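Local coordinates for protein possible thiamine biosynthesis enzyme (Candida albicans, PDB 2X7P) that is of uncertain function but, as a two-lobed solute-binding-type protein of the SsuA/TauA family, probably binds a small ligand, perhaps one linked to thiamine biosynthesis, at residues 73-78 with 198-203; 88-93 with 202-207; 103-108 with 160-165. The protein carries 1 engineered substitution. All coordinates share one frame; numbering follows the deposited sequence.

Interaction 1. Residues 73-78 with 198-203; sequences LTEAFI and TPWSSW. With AE3 (2-(2-ethoxyethoxy)ethanol), chain F.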
ATOM      1  N   LEU A  73       2.013  -0.547   1.366  1.00 17.47           N
ATOM      2  CA  LEU A  73       0.660  -0.231   1.810  1.00 16.31           C
ATOM      3  C   LEU A  73       0.605   0.057   3.307  1.00 17.06           C
ATOM      4  O   LEU A  73       1.303  -0.576   4.099  1.00 18.08           O
ATOM      5  CB  LEU A  73      -0.304  -1.362   1.450  1.00 16.95           C
ATOM      6  CG  LEU A  73      -0.466  -1.639  -0.046  1.00 18.74           C
ATOM      7  CD1 LEU A  73      -1.481  -2.747  -0.279  1.00 21.47           C
ATOM      8  CD2 LEU A  73      -0.875  -0.373  -0.782  1.00 18.10           C
ATOM      9  N   THR A  74      -0.238   1.014   3.682  1.00 15.70           N
ATOM     10  CA  THR A  74      -0.342   1.462   5.066  1.00 15.86           C
ATOM     11  C   THR A  74      -0.817   0.366   6.015  1.00 16.84           C
ATOM     12  O   THR A  74      -0.212   0.142   7.065  1.00 16.76           O
ATOM     13  CB  THR A  74      -1.293   2.669   5.189  1.00 16.15           C
ATOM     14  OG1 THR A  74      -0.825   3.735   4.354  1.00 18.83           O
ATOM     15  CG2 THR A  74      -1.363   3.150   6.631  1.00 15.63           C
ATOM     16  N   GLU A  75      -1.900  -0.312   5.646  1.00 16.19           N
ATOM     17  CA  GLU A  75      -2.504  -1.314   6.518  1.00 16.52           C
ATOM     18  C   GLU A  75      -1.540  -2.452   6.845  1.00 17.95           C
ATOM     19  O   GLU A  75      -1.677  -3.115   7.871  1.00 18.93           O
ATOM     20  CB  GLU A  75      -3.795  -1.871   5.907  1.00 17.27           C
ATOM     21  CG  GLU A  75      -3.596  -2.771   4.694  1.00 17.77           C
ATOM     22  CD  GLU A  75      -3.517  -1.999   3.391  1.00 17.07           C
ATOM     23  OE1 GLU A  75      -3.304  -0.769   3.432  1.00 17.23           O
ATOM     24  OE2 GLU A  75      -3.676  -2.625   2.322  1.00 15.66           O
ATOM     25  N   ALA A  76      -0.566  -2.670   5.968  1.00 17.68           N
ATOM     26  CA  ALA A  76       0.422  -3.722   6.173  1.00 16.75           C
ATOM     27  C   ALA A  76       1.322  -3.410   7.362  1.00 18.15           C
ATOM     28  O   ALA A  76       1.552  -4.263   8.220  1.00 16.98           O
ATOM     29  CB  ALA A  76       1.254  -3.921   4.917  1.00 17.32           C
ATOM     30  N   PHE A  77       1.826  -2.181   7.410  1.00 17.38           N
ATOM     31  CA  PHE A  77       2.740  -1.767   8.467  1.00 16.95           C
ATOM     32  C   PHE A  77       2.010  -1.464   9.773  1.00 17.53           C
ATOM     33  O   PHE A  77       2.555  -1.665  10.856  1.00 18.66           O
ATOM     34  CB  PHE A  77       3.563  -0.559   8.020  1.00 17.64           C
ATOM     35  CG  PHE A  77       4.435  -0.829   6.828  1.00 16.85           C
ATOM     36  CD1 PHE A  77       5.708  -1.348   6.988  1.00 15.46           C
ATOM     37  CD2 PHE A  77       3.980  -0.567   5.546  1.00 17.57           C
ATOM     38  CE1 PHE A  77       6.514  -1.600   5.892  1.00 17.67           C
ATOM     39  CE2 PHE A  77       4.780  -0.816   4.446  1.00 16.49           C
ATOM     40  CZ  PHE A  77       6.049  -1.333   4.620  1.00 16.26           C
ATOM     41  N   ILE A  78       0.778  -0.978   9.666  1.00 19.20           N
ATOM     42  CA  ILE A  78      -0.026  -0.687  10.848  1.00 19.46           C
ATOM     43  C   ILE A  78      -0.431  -1.972  11.563  1.00 18.65           C
ATOM     44  O   ILE A  78      -0.409  -2.043  12.792  1.00 20.37           O
ATOM     45  CB  ILE A  78      -1.291   0.116  10.493  1.00 18.31           C
ATOM     46  CG1 ILE A  78      -0.913   1.482   9.917  1.00 17.59           C
ATOM     47  CG2 ILE A  78      -2.175   0.284  11.719  1.00 17.32           C
ATOM     48  CD1 ILE A  78      -0.115   2.347  10.868  1.00 17.69           C
ATOM     49  N   THR A 198     -10.235   2.739   0.419  1.00 17.60           N
ATOM     50  CA  THR A 198      -9.696   2.477   1.745  1.00 16.91           C
ATOM     51  C   THR A 198      -9.921   3.696   2.630  1.00 17.36           C
ATOM     52  O   THR A 198      -9.696   4.827   2.200  1.00 18.32           O
ATOM     53  CB  THR A 198      -8.189   2.165   1.696  1.00 18.36           C
ATOM     54  OG1 THR A 198      -7.486   3.276   1.125  1.00 15.19           O
ATOM     55  CG2 THR A 198      -7.925   0.920   0.864  1.00 18.89           C
ATOM     56  N   PRO A 199     -10.374   3.469   3.870  1.00 19.14           N
ATOM     57  CA  PRO A 199     -10.612   4.561   4.820  1.00 18.95           C
ATOM     58  C   PRO A 199      -9.341   5.360   5.081  1.00 18.58           C
ATOM     59  O   PRO A 199      -9.409   6.536   5.440  1.00 21.27           O
ATOM     60  CB  PRO A 199     -11.035   3.827   6.096  1.00 18.48           C
ATOM     61  CG  PRO A 199     -11.556   2.512   5.627  1.00 19.72           C
ATOM     62  CD  PRO A 199     -10.726   2.155   4.434  1.00 16.59           C
ATOM     63  N   TRP A 200      -8.193   4.717   4.894  1.00 18.00           N
ATOM     64  CA  TRP A 200      -6.901   5.321   5.198  1.00 18.25           C
ATOM     65  C   TRP A 200      -6.160   5.741   3.934  1.00 17.60           C
ATOM     66  O   TRP A 200      -6.589   5.443   2.820  1.00 17.71           O
ATOM     67  CB  TRP A 200      -6.043   4.327   5.978  1.00 16.88           C
ATOM     68  CG  TRP A 200      -5.938   2.992   5.301  1.00 17.84           C
ATOM     69  CD1 TRP A 200      -5.085   2.648   4.294  1.00 17.00           C
ATOM     70  CD2 TRP A 200      -6.725   1.826   5.576  1.00 18.86           C
ATOM     71  NE1 TRP A 200      -5.288   1.340   3.927  1.00 17.18           N
ATOM     72  CE2 TRP A 200      -6.289   0.812   4.700  1.00 17.33           C
ATOM     73  CE3 TRP A 200      -7.751   1.540   6.481  1.00 17.43           C
ATOM     74  CZ2 TRP A 200      -6.844  -0.465   4.702  1.00 17.89           C
ATOM     75  CZ3 TRP A 200      -8.301   0.270   6.480  1.00 18.33           C
ATOM     76  CH2 TRP A 200      -7.847  -0.716   5.596  1.00 18.83           C
ATOM     77  N   SER A 201      -5.040   6.436   4.117  1.00 19.18           N
ATOM     78  CA  SER A 201      -4.147   6.751   3.009  1.00 17.12           C
ATOM     79  C   SER A 201      -3.450   5.473   2.557  1.00 17.31           C
ATOM     80  O   SER A 201      -3.146   4.604   3.372  1.00 18.12           O
ATOM     81  CB  SER A 201      -3.120   7.805   3.423  1.00 18.45           C
ATOM     82  OG  SER A 201      -3.754   9.022   3.780  1.00 18.48           O
ATOM     83  N   SER A 202      -3.193   5.366   1.257  1.00 16.69           N
ATOM     84  CA  SER A 202      -2.733   4.111   0.667  1.00 16.40           C
ATOM     85  C   SER A 202      -1.285   3.723   0.990  1.00 15.72           C
ATOM     86  O   SER A 202      -1.026   2.596   1.410  1.00 16.79           O
ATOM     87  CB  SER A 202      -2.953   4.124  -0.849  1.00 16.32           C
ATOM     88  OG  SER A 202      -2.360   5.263  -1.443  1.00 15.83           O
ATOM     89  N   TRP A 203      -0.347   4.645   0.793  1.00 16.82           N
ATOM     90  CA  TRP A 203       1.073   4.324   0.941  1.00 15.91           C
ATOM     91  C   TRP A 203       1.769   5.116   2.047  1.00 16.20           C
ATOM     92  O   TRP A 203       1.434   6.274   2.301  1.00 16.39           O
ATOM     93  CB  TRP A 203       1.809   4.539  -0.383  1.00 15.80           C
ATOM     94  CG  TRP A 203       1.341   3.641  -1.483  1.00 16.88           C
ATOM     95  CD1 TRP A 203       0.153   3.712  -2.148  1.00 15.86           C
ATOM     96  CD2 TRP A 203       2.059   2.543  -2.059  1.00 16.75           C
ATOM     97  NE1 TRP A 203       0.081   2.722  -3.096  1.00 17.37           N
ATOM     98  CE2 TRP A 203       1.240   1.991  -3.063  1.00 17.90           C
ATOM     99  CE3 TRP A 203       3.313   1.971  -1.820  1.00 15.16           C
ATOM    100  CZ2 TRP A 203       1.634   0.896  -3.828  1.00 18.62           C
ATOM    101  CZ3 TRP A 203       3.701   0.885  -2.581  1.00 17.74           C
ATOM    102  CH2 TRP A 203       2.865   0.358  -3.572  1.00 19.54           C
TER
HETATM  103  C1  AE3 F 313       0.665  -5.481  -1.327  1.00 24.98           C
HETATM  104  C2  AE3 F 313       1.489  -4.407  -2.028  1.00 25.93           C
HETATM  105  O2  AE3 F 313       0.854  -4.012  -3.243  1.00 29.78           O
HETATM  106  C3  AE3 F 313       1.533  -2.898  -3.817  1.00 25.15           C
HETATM  107  C4  AE3 F 313       0.947  -2.524  -5.173  1.00 30.38           C
HETATM  108  O3  AE3 F 313      -0.461  -2.330  -5.076  1.00 32.80           O
HETATM  109  C5  AE3 F 313      -0.805  -0.956  -5.232  1.00 28.26           C
HETATM  110  C6  AE3 F 313      -1.300  -0.689  -6.646  1.00 24.34           C
HETATM  111  O4  AE3 F 313      -2.024  -1.826  -7.126  1.00 30.96           O
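L73 and W203 form an antiparallel, non-hydrogen-bonded backbone pair with their CA atoms 4.7 Å apart and their side chains diverging, immediately before helix 74-82 begins. L73 is the N-cap residue of that helix, so T74 N, in the first turn, can be spent on the other segment: it donates to S202 O over 2.9 Å, with an N-H...O angle of 150°. The same carbonyl oxygen receives a CA-H contact from L73, whose CA lies 3.3 Å from S202 O. T74 adds a second grip one residue back, its OG1 donating to S201 O at 2.7 Å from above the carbonyl plane rather than along a lone pair. OG1 is placed for this by a chi1 of -58°, which sets it beside its own backbone N; with T74 N on S202 O, the two donors of T74 take successive carbonyls.

The 198-203 segment is one of two connections between the two sheets of the protein, the other being 96-99, consistent with the double crossover of type II periplasmic-binding-protein folds. The two run together: S201 OG bonds K96 O, S202 OG bonds S97 O, and T198 OG1 bonds L99 N.

E75 and W200 cross at about a right angle. W200 NE1 reaches E75 OE1 at 2.9 Å, but the bond is weak, bent to 128° at the hydrogen. E75 CB also packs on the benzo ring of the indole, 3.6 Å from W200 CZ2. At the far end L73 CD2 sits over one face of the W203 indole, a CH-pi contact 4.1 Å from the centroid of the five-membered ring. L73 CD1 also touches C1 of the bound 2-(2-ethoxyethoxy)ethanol, while that ligand's C5 meets W203 CZ2 at the ring edge, 3.4 Å away.

Interaction 2. Residues 88-93 with 202-207; sequences IHVLDT and SWVVAT. With AE3 (2-(2-ethoxyethoxy)ethanol), chain F.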
ATOM      1  N   ILE A  88       9.392  -2.298  13.745  1.00 24.78           N
ATOM      2  CA  ILE A  88       8.917  -1.580  12.567  1.00 23.50           C
ATOM      3  C   ILE A  88       8.413  -0.188  12.941  1.00 23.40           C
ATOM      4  O   ILE A  88       7.656  -0.029  13.898  1.00 23.83           O
ATOM      5  CB  ILE A  88       7.792  -2.350  11.849  1.00 24.32           C
ATOM      6  CG1 ILE A  88       8.318  -3.684  11.317  1.00 24.86           C
ATOM      7  CG2 ILE A  88       7.216  -1.521  10.714  1.00 22.15           C
ATOM      8  CD1 ILE A  88       9.425  -3.540  10.300  1.00 22.90           C
ATOM      9  N   HIS A  89       8.839   0.815  12.181  1.00 21.51           N
ATOM     10  CA  HIS A  89       8.445   2.195  12.441  1.00 21.54           C
ATOM     11  C   HIS A  89       7.874   2.865  11.196  1.00 20.15           C
ATOM     12  O   HIS A  89       8.471   2.811  10.122  1.00 18.75           O
ATOM     13  CB  HIS A  89       9.638   3.002  12.960  1.00 21.40           C
ATOM     14  CG  HIS A  89      10.098   2.593  14.326  1.00 22.85           C
ATOM     15  ND1 HIS A  89       9.734   3.273  15.468  1.00 23.76           N
ATOM     16  CD2 HIS A  89      10.893   1.575  14.731  1.00 22.23           C
ATOM     17  CE1 HIS A  89      10.284   2.690  16.518  1.00 25.26           C
ATOM     18  NE2 HIS A  89      10.992   1.658  16.098  1.00 24.89           N
ATOM     19  N   VAL A  90       6.713   3.494  11.347  1.00 18.65           N
ATOM     20  CA  VAL A  90       6.119   4.267  10.263  1.00 18.34           C
ATOM     21  C   VAL A  90       6.586   5.714  10.352  1.00 18.10           C
ATOM     22  O   VAL A  90       6.215   6.442  11.272  1.00 20.67           O
ATOM     23  CB  VAL A  90       4.580   4.223  10.302  1.00 19.56           C
ATOM     24  CG1 VAL A  90       3.998   5.107   9.211  1.00 17.83           C
ATOM     25  CG2 VAL A  90       4.086   2.793  10.155  1.00 17.63           C
ATOM     26  N   LEU A  91       7.402   6.127   9.389  1.00 16.74           N
ATOM     27  CA  LEU A  91       8.020   7.447   9.422  1.00 17.41           C
ATOM     28  C   LEU A  91       7.099   8.551   8.910  1.00 17.67           C
ATOM     29  O   LEU A  91       6.952   9.590   9.553  1.00 17.40           O
ATOM     30  CB  LEU A  91       9.325   7.442   8.624  1.00 18.49           C
ATOM     31  CG  LEU A  91      10.407   6.486   9.129  1.00 19.00           C
ATOM     32  CD1 LEU A  91      11.627   6.535   8.226  1.00 18.59           C
ATOM     33  CD2 LEU A  91      10.784   6.813  10.566  1.00 22.02           C
ATOM     34  N   ASP A  92       6.486   8.330   7.752  1.00 17.03           N
ATOM     35  CA  ASP A  92       5.664   9.361   7.133  1.00 17.53           C
ATOM     36  C   ASP A  92       4.742   8.779   6.066  1.00 16.73           C
ATOM     37  O   ASP A  92       4.867   7.613   5.692  1.00 16.48           O
ATOM     38  CB  ASP A  92       6.557  10.445   6.523  1.00 16.62           C
ATOM     39  CG  ASP A  92       5.885  11.802   6.479  1.00 15.91           C
ATOM     40  OD1 ASP A  92       4.642  11.861   6.578  1.00 16.85           O
ATOM     41  OD2 ASP A  92       6.605  12.814   6.354  1.00 16.31           O
ATOM     42  N   THR A  93       3.814   9.600   5.583  1.00 15.76           N
ATOM     43  CA  THR A  93       2.881   9.193   4.541  1.00 15.63           C
ATOM     44  C   THR A  93       3.471   9.439   3.156  1.00 14.97           C
ATOM     45  O   THR A  93       3.976  10.524   2.873  1.00 16.11           O
ATOM     46  CB  THR A  93       1.547   9.953   4.658  1.00 15.91           C
ATOM     47  OG1 THR A  93       0.925   9.641   5.912  1.00 15.29           O
ATOM     48  CG2 THR A  93       0.609   9.571   3.522  1.00 14.58           C
ATOM     49  N   SER A 202      -3.193   5.366   1.257  1.00 16.69           N
ATOM     50  CA  SER A 202      -2.733   4.111   0.667  1.00 16.40           C
ATOM     51  C   SER A 202      -1.285   3.723   0.990  1.00 15.72           C
ATOM     52  O   SER A 202      -1.026   2.596   1.410  1.00 16.79           O
ATOM     53  CB  SER A 202      -2.953   4.124  -0.849  1.00 16.32           C
ATOM     54  OG  SER A 202      -2.360   5.263  -1.443  1.00 15.83           O
ATOM     55  N   TRP A 203      -0.347   4.645   0.793  1.00 16.82           N
ATOM     56  CA  TRP A 203       1.073   4.324   0.941  1.00 15.91           C
ATOM     57  C   TRP A 203       1.769   5.116   2.047  1.00 16.20           C
ATOM     58  O   TRP A 203       1.434   6.274   2.301  1.00 16.39           O
ATOM     59  CB  TRP A 203       1.809   4.539  -0.383  1.00 15.80           C
ATOM     60  CG  TRP A 203       1.341   3.641  -1.483  1.00 16.88           C
ATOM     61  CD1 TRP A 203       0.153   3.712  -2.148  1.00 15.86           C
ATOM     62  CD2 TRP A 203       2.059   2.543  -2.059  1.00 16.75           C
ATOM     63  NE1 TRP A 203       0.081   2.722  -3.096  1.00 17.37           N
ATOM     64  CE2 TRP A 203       1.240   1.991  -3.063  1.00 17.90           C
ATOM     65  CE3 TRP A 203       3.313   1.971  -1.820  1.00 15.16           C
ATOM     66  CZ2 TRP A 203       1.634   0.896  -3.828  1.00 18.62           C
ATOM     67  CZ3 TRP A 203       3.701   0.885  -2.581  1.00 17.74           C
ATOM     68  CH2 TRP A 203       2.865   0.358  -3.572  1.00 19.54           C
ATOM     69  N   VAL A 204       2.746   4.486   2.693  1.00 15.43           N
ATOM     70  CA  VAL A 204       3.539   5.137   3.732  1.00 16.06           C
ATOM     71  C   VAL A 204       5.014   4.755   3.644  1.00 15.57           C
ATOM     72  O   VAL A 204       5.381   3.802   2.957  1.00 14.17           O
ATOM     73  CB  VAL A 204       3.034   4.786   5.146  1.00 15.42           C
ATOM     74  CG1 VAL A 204       1.637   5.339   5.370  1.00 16.27           C
ATOM     75  CG2 VAL A 204       3.066   3.281   5.362  1.00 14.92           C
ATOM     76  N   VAL A 205       5.852   5.505   4.352  1.00 15.61           N
ATOM     77  CA  VAL A 205       7.280   5.219   4.423  1.00 14.16           C
ATOM     78  C   VAL A 205       7.620   4.602   5.774  1.00 15.46           C
ATOM     79  O   VAL A 205       7.254   5.139   6.817  1.00 17.90           O
ATOM     80  CB  VAL A 205       8.118   6.494   4.230  1.00 15.51           C
ATOM     81  CG1 VAL A 205       9.603   6.173   4.330  1.00 16.90           C
ATOM     82  CG2 VAL A 205       7.795   7.144   2.893  1.00 16.28           C
ATOM     83  N   ALA A 206       8.324   3.475   5.754  1.00 14.81           N
ATOM     84  CA  ALA A 206       8.654   2.765   6.985  1.00 16.30           C
ATOM     85  C   ALA A 206      10.135   2.399   7.068  1.00 17.55           C
ATOM     86  O   ALA A 206      10.848   2.412   6.066  1.00 16.60           O
ATOM     87  CB  ALA A 206       7.792   1.518   7.125  1.00 16.13           C
ATOM     88  N   THR A 207      10.581   2.071   8.276  1.00 17.09           N
ATOM     89  CA  THR A 207      11.965   1.681   8.516  1.00 17.75           C
ATOM     90  C   THR A 207      12.043   0.741   9.714  1.00 19.83           C
ATOM     91  O   THR A 207      11.022   0.394  10.309  1.00 21.71           O
ATOM     92  CB  THR A 207      12.857   2.909   8.779  1.00 18.21           C
ATOM     93  OG1 THR A 207      14.232   2.507   8.830  1.00 18.97           O
ATOM     94  CG2 THR A 207      12.477   3.572  10.094  1.00 18.76           C
TER
HETATM   95  C1  AE3 F 313       0.665  -5.481  -1.327  1.00 24.98           C
HETATM   96  C2  AE3 F 313       1.489  -4.407  -2.028  1.00 25.93           C
HETATM   97  O2  AE3 F 313       0.854  -4.012  -3.243  1.00 29.78           O
HETATM   98  C3  AE3 F 313       1.533  -2.898  -3.817  1.00 25.15           C
HETATM   99  C4  AE3 F 313       0.947  -2.524  -5.173  1.00 30.38           C
HETATM  100  O3  AE3 F 313      -0.461  -2.330  -5.076  1.00 32.80           O
HETATM  101  C5  AE3 F 313      -0.805  -0.956  -5.232  1.00 28.26           C
HETATM  102  C6  AE3 F 313      -1.300  -0.689  -6.646  1.00 24.34           C
HETATM  103  O4  AE3 F 313      -2.024  -1.826  -7.126  1.00 30.96           O
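H89 and T207 pair antiparallel through two backbone bonds, T207 N to H89 O and H89 N to T207 O, each 2.9 Å. Next along comes the non-hydrogen-bonded pair V90 and A206, with CA atoms 4.4 Å apart; A206 CA also approaches H89 O in a CA-H...O contact. The pairing then slips by one residue, because L91 and D92 both face V205. L91 N donates to V205 O at 2.8 Å, whereas D92 N reaches that oxygen only through a weak bond of 3.4 Å. L91 has helix-like backbone angles, as expected for the first residue of a classic bulge. V205 N closes the bulge by donating to D92 O, 2.7 Å long and essentially straight at 179°; regular pairing resumes at T93 and V204, a non-hydrogen-bonded pair.

Packing is close where the L91 side chain is thrown across the neighbouring strand. CG and both methyls of L91 lie against T207 CG2, the nearest being CD1 at 3.6 Å. The T207 methyl is turned to meet them because OG1 stands opposite the backbone N (chi1 -172°), where it bonds D68 O. V205 lies on this same face, and D92 OD2 is held by G269 N. On the other face V90, V204 and A206 meet helix 74-82, although V90 CG1 and V204 CB are only loosely apposed at 4.2 Å.

The looser, more solvent-facing part is the H89 side chain: partly exposed, it meets T207 mainly through CB while NE2 turns to S209 OG. T93 CG2 rests on W203 O, and the W203 indole leads away from 88-93. This is a classic beta bulge in the outermost strand of a mixed five-stranded sheet, of strand order 2-1-3-5-4, as in the first lobe of type II periplasmic-binding proteins.

Interaction 3. Residues 103-108 with 160-165; sequences VSTGSN and DSVNLK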
ATOM      1  N   VAL A 103     -14.393  -4.627  -6.643  1.00 15.59           N
ATOM      2  CA  VAL A 103     -15.023  -5.912  -6.368  1.00 16.01           C
ATOM      3  C   VAL A 103     -15.399  -6.582  -7.686  1.00 16.48           C
ATOM      4  O   VAL A 103     -16.230  -6.070  -8.435  1.00 17.86           O
ATOM      5  CB  VAL A 103     -16.279  -5.750  -5.494  1.00 15.99           C
ATOM      6  CG1 VAL A 103     -16.868  -7.111  -5.156  1.00 17.03           C
ATOM      7  CG2 VAL A 103     -15.946  -4.981  -4.224  1.00 16.47           C
ATOM      8  N   SER A 104     -14.781  -7.725  -7.966  1.00 15.87           N
ATOM      9  CA  SER A 104     -14.966  -8.396  -9.249  1.00 15.78           C
ATOM     10  C   SER A 104     -15.632  -9.764  -9.126  1.00 16.36           C
ATOM     11  O   SER A 104     -15.721 -10.336  -8.042  1.00 17.17           O
ATOM     12  CB  SER A 104     -13.623  -8.550  -9.966  1.00 15.70           C
ATOM     13  OG  SER A 104     -13.014  -7.292 -10.193  1.00 15.47           O
ATOM     14  N   THR A 105     -16.095 -10.274 -10.263  1.00 17.08           N
ATOM     15  CA  THR A 105     -16.643 -11.621 -10.354  1.00 17.22           C
ATOM     16  C   THR A 105     -16.490 -12.107 -11.792  1.00 17.02           C
ATOM     17  O   THR A 105     -16.008 -11.369 -12.649  1.00 18.42           O
ATOM     18  CB  THR A 105     -18.125 -11.664  -9.941  1.00 17.30           C
ATOM     19  OG1 THR A 105     -18.584 -13.022  -9.926  1.00 16.05           O
ATOM     20  CG2 THR A 105     -18.974 -10.855 -10.909  1.00 18.47           C
ATOM     21  N   GLY A 106     -16.892 -13.345 -12.055  1.00 18.28           N
ATOM     22  CA  GLY A 106     -16.794 -13.902 -13.392  1.00 17.96           C
ATOM     23  C   GLY A 106     -17.523 -13.053 -14.415  1.00 18.21           C
ATOM     24  O   GLY A 106     -18.623 -12.565 -14.156  1.00 19.07           O
ATOM     25  N   SER A 107     -16.910 -12.876 -15.581  1.00 17.31           N
ATOM     26  CA  SER A 107     -17.498 -12.057 -16.636  1.00 20.68           C
ATOM     27  C   SER A 107     -18.816 -12.644 -17.131  1.00 21.49           C
ATOM     28  O   SER A 107     -19.672 -11.924 -17.647  1.00 20.30           O
ATOM     29  CB  SER A 107     -16.521 -11.900 -17.805  1.00 20.80           C
ATOM     30  OG  SER A 107     -16.235 -13.151 -18.405  1.00 22.80           O
ATOM     31  N   ASN A 108     -18.974 -13.953 -16.970  1.00 20.98           N
ATOM     32  CA  ASN A 108     -20.187 -14.635 -17.403  1.00 23.58           C
ATOM     33  C   ASN A 108     -21.048 -15.110 -16.236  1.00 24.00           C
ATOM     34  O   ASN A 108     -21.936 -15.946 -16.408  1.00 23.74           O
ATOM     35  CB  ASN A 108     -19.843 -15.810 -18.322  1.00 26.32           C
ATOM     36  CG  ASN A 108     -19.299 -15.358 -19.665  1.00 31.85           C
ATOM     37  OD1 ASN A 108     -19.498 -14.214 -20.075  1.00 36.53           O
ATOM     38  ND2 ASN A 108     -18.610 -16.257 -20.359  1.00 32.77           N
ATOM     39  N   ASP A 160      -9.933 -17.083 -11.960  1.00 21.33           N
ATOM     40  CA  ASP A 160     -10.398 -18.409 -12.347  1.00 20.77           C
ATOM     41  C   ASP A 160     -11.499 -18.887 -11.410  1.00 21.42           C
ATOM     42  O   ASP A 160     -12.433 -19.569 -11.828  1.00 21.81           O
ATOM     43  CB  ASP A 160      -9.241 -19.410 -12.340  1.00 21.54           C
ATOM     44  CG  ASP A 160      -8.225 -19.137 -13.432  1.00 23.87           C
ATOM     45  OD1 ASP A 160      -8.475 -18.249 -14.274  1.00 24.56           O
ATOM     46  OD2 ASP A 160      -7.178 -19.816 -13.450  1.00 26.97           O
ATOM     47  N   SER A 161     -11.381 -18.518 -10.138  1.00 20.49           N
ATOM     48  CA  SER A 161     -12.342 -18.933  -9.124  1.00 21.85           C
ATOM     49  C   SER A 161     -13.730 -18.359  -9.394  1.00 20.81           C
ATOM     50  O   SER A 161     -14.719 -19.092  -9.416  1.00 21.38           O
ATOM     51  CB  SER A 161     -11.861 -18.523  -7.731  1.00 22.01           C
ATOM     52  OG  SER A 161     -12.754 -18.976  -6.729  1.00 22.10           O
ATOM     53  N   VAL A 162     -13.800 -17.047  -9.595  1.00 18.30           N
ATOM     54  CA  VAL A 162     -15.073 -16.387  -9.868  1.00 19.27           C
ATOM     55  C   VAL A 162     -15.629 -16.797 -11.229  1.00 19.06           C
ATOM     56  O   VAL A 162     -16.835 -16.737 -11.461  1.00 19.46           O
ATOM     57  CB  VAL A 162     -14.953 -14.851  -9.797  1.00 19.13           C
ATOM     58  CG1 VAL A 162     -14.676 -14.408  -8.368  1.00 19.25           C
ATOM     59  CG2 VAL A 162     -13.866 -14.355 -10.738  1.00 17.74           C
ATOM     60  N   ASN A 163     -14.740 -17.215 -12.125  1.00 19.02           N
ATOM     61  CA  ASN A 163     -15.148 -17.713 -13.435  1.00 19.45           C
ATOM     62  C   ASN A 163     -15.508 -19.194 -13.388  1.00 20.88           C
ATOM     63  O   ASN A 163     -15.905 -19.778 -14.395  1.00 21.59           O
ATOM     64  CB  ASN A 163     -14.052 -17.465 -14.474  1.00 18.79           C
ATOM     65  CG  ASN A 163     -14.056 -16.042 -14.998  1.00 20.80           C
ATOM     66  OD1 ASN A 163     -15.094 -15.519 -15.403  1.00 18.62           O
ATOM     67  ND2 ASN A 163     -12.888 -15.409 -15.002  1.00 19.50           N
ATOM     68  N   LEU A 164     -15.359 -19.793 -12.210  1.00 19.22           N
ATOM     69  CA  LEU A 164     -15.703 -21.196 -12.003  1.00 21.40           C
ATOM     70  C   LEU A 164     -14.945 -22.122 -12.951  1.00 23.38           C
ATOM     71  O   LEU A 164     -15.513 -23.072 -13.489  1.00 23.93           O
ATOM     72  CB  LEU A 164     -17.212 -21.405 -12.160  1.00 23.29           C
ATOM     73  CG  LEU A 164     -18.109 -20.574 -11.242  1.00 21.77           C
ATOM     74  CD1 LEU A 164     -19.576 -20.802 -11.572  1.00 20.81           C
ATOM     75  CD2 LEU A 164     -17.828 -20.891  -9.781  1.00 22.54           C
ATOM     76  N   LYS A 165     -13.661 -21.842 -13.150  1.00 22.97           N
ATOM     77  CA  LYS A 165     -12.822 -22.677 -14.002  1.00 24.55           C
ATOM     78  C   LYS A 165     -12.279 -23.881 -13.239  1.00 27.12           C
ATOM     79  O   LYS A 165     -12.434 -23.978 -12.021  1.00 26.57           O
ATOM     80  CB  LYS A 165     -11.667 -21.864 -14.590  1.00 24.15           C
ATOM     81  CG  LYS A 165     -12.099 -20.799 -15.585  1.00 24.17           C
ATOM     82  CD  LYS A 165     -10.896 -20.117 -16.216  1.00 26.52           C
ATOM     83  NZ  LYS A 165     -10.157 -18.430 -17.896  1.00 31.63           N
TER
HETATM   84  O   HOH W   1     -14.162 -15.135 -18.342  1.00 19.70           O
HETATM   85  O   HOH W   2     -17.873 -16.709 -15.666  1.00 23.83           O
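N163 OD1 is the polar centre of this contact: S107 N donates to it over 3.2 Å, with an N-H...O angle of 136° and the donor tilted 20° from the carbonyl plane. Two waters also donate to the oxygen. One, at 3.0 Å from N163 OD1, accepts from N108 N; the other makes a weak bond to N163 OD1 and pairs with S107 OG. G106, which has no side chain, lets the helix end come close, with its CA 3.1 Å from N163 OD1. Beside it the V162 isopropyl group lies against the strand backbone, CB 3.3 Å from G106 N and CG2 3.6 Å from T105 C.

The contact thus joins the end of strand 100-106, in the mixed sheet of the second lobe, to the C-terminus of helix 155-162. That helix closes in a Schellman motif, with L164 at positive phi (57°) and K165 N bonded back to D160 O.

Farther out, N163 ND2 donates to E189 O, which fixes the turn of the amide. S107 OG is bound to H188 O, T105 OG1 to D172 O, and V162 O accepts from R109 NH1.

Interactions 1 and 2 are continuous, with centres about 9 Å apart, and share S202 and W203: the crossing segment that receives the start of helix 74-82 becomes the strand that pairs with 88-93. They also pack directly, F77 CD1 lying 3.5 Å from A206 CB. Their common W203 borders the bound 2-(2-ethoxyethoxy)ethanol, consistent with a place at the cleft between the lobes. Interaction 3 belongs to the other lobe. Its centre is about 27 Å from that of interaction 1 and about 34 Å from that of interaction 2, and no atoms touch (nearest about 11 and 16 Å). The chain leaves strand 88-95 for strand 100-106 and returns through 198-203, so interaction 1 lies on the return path.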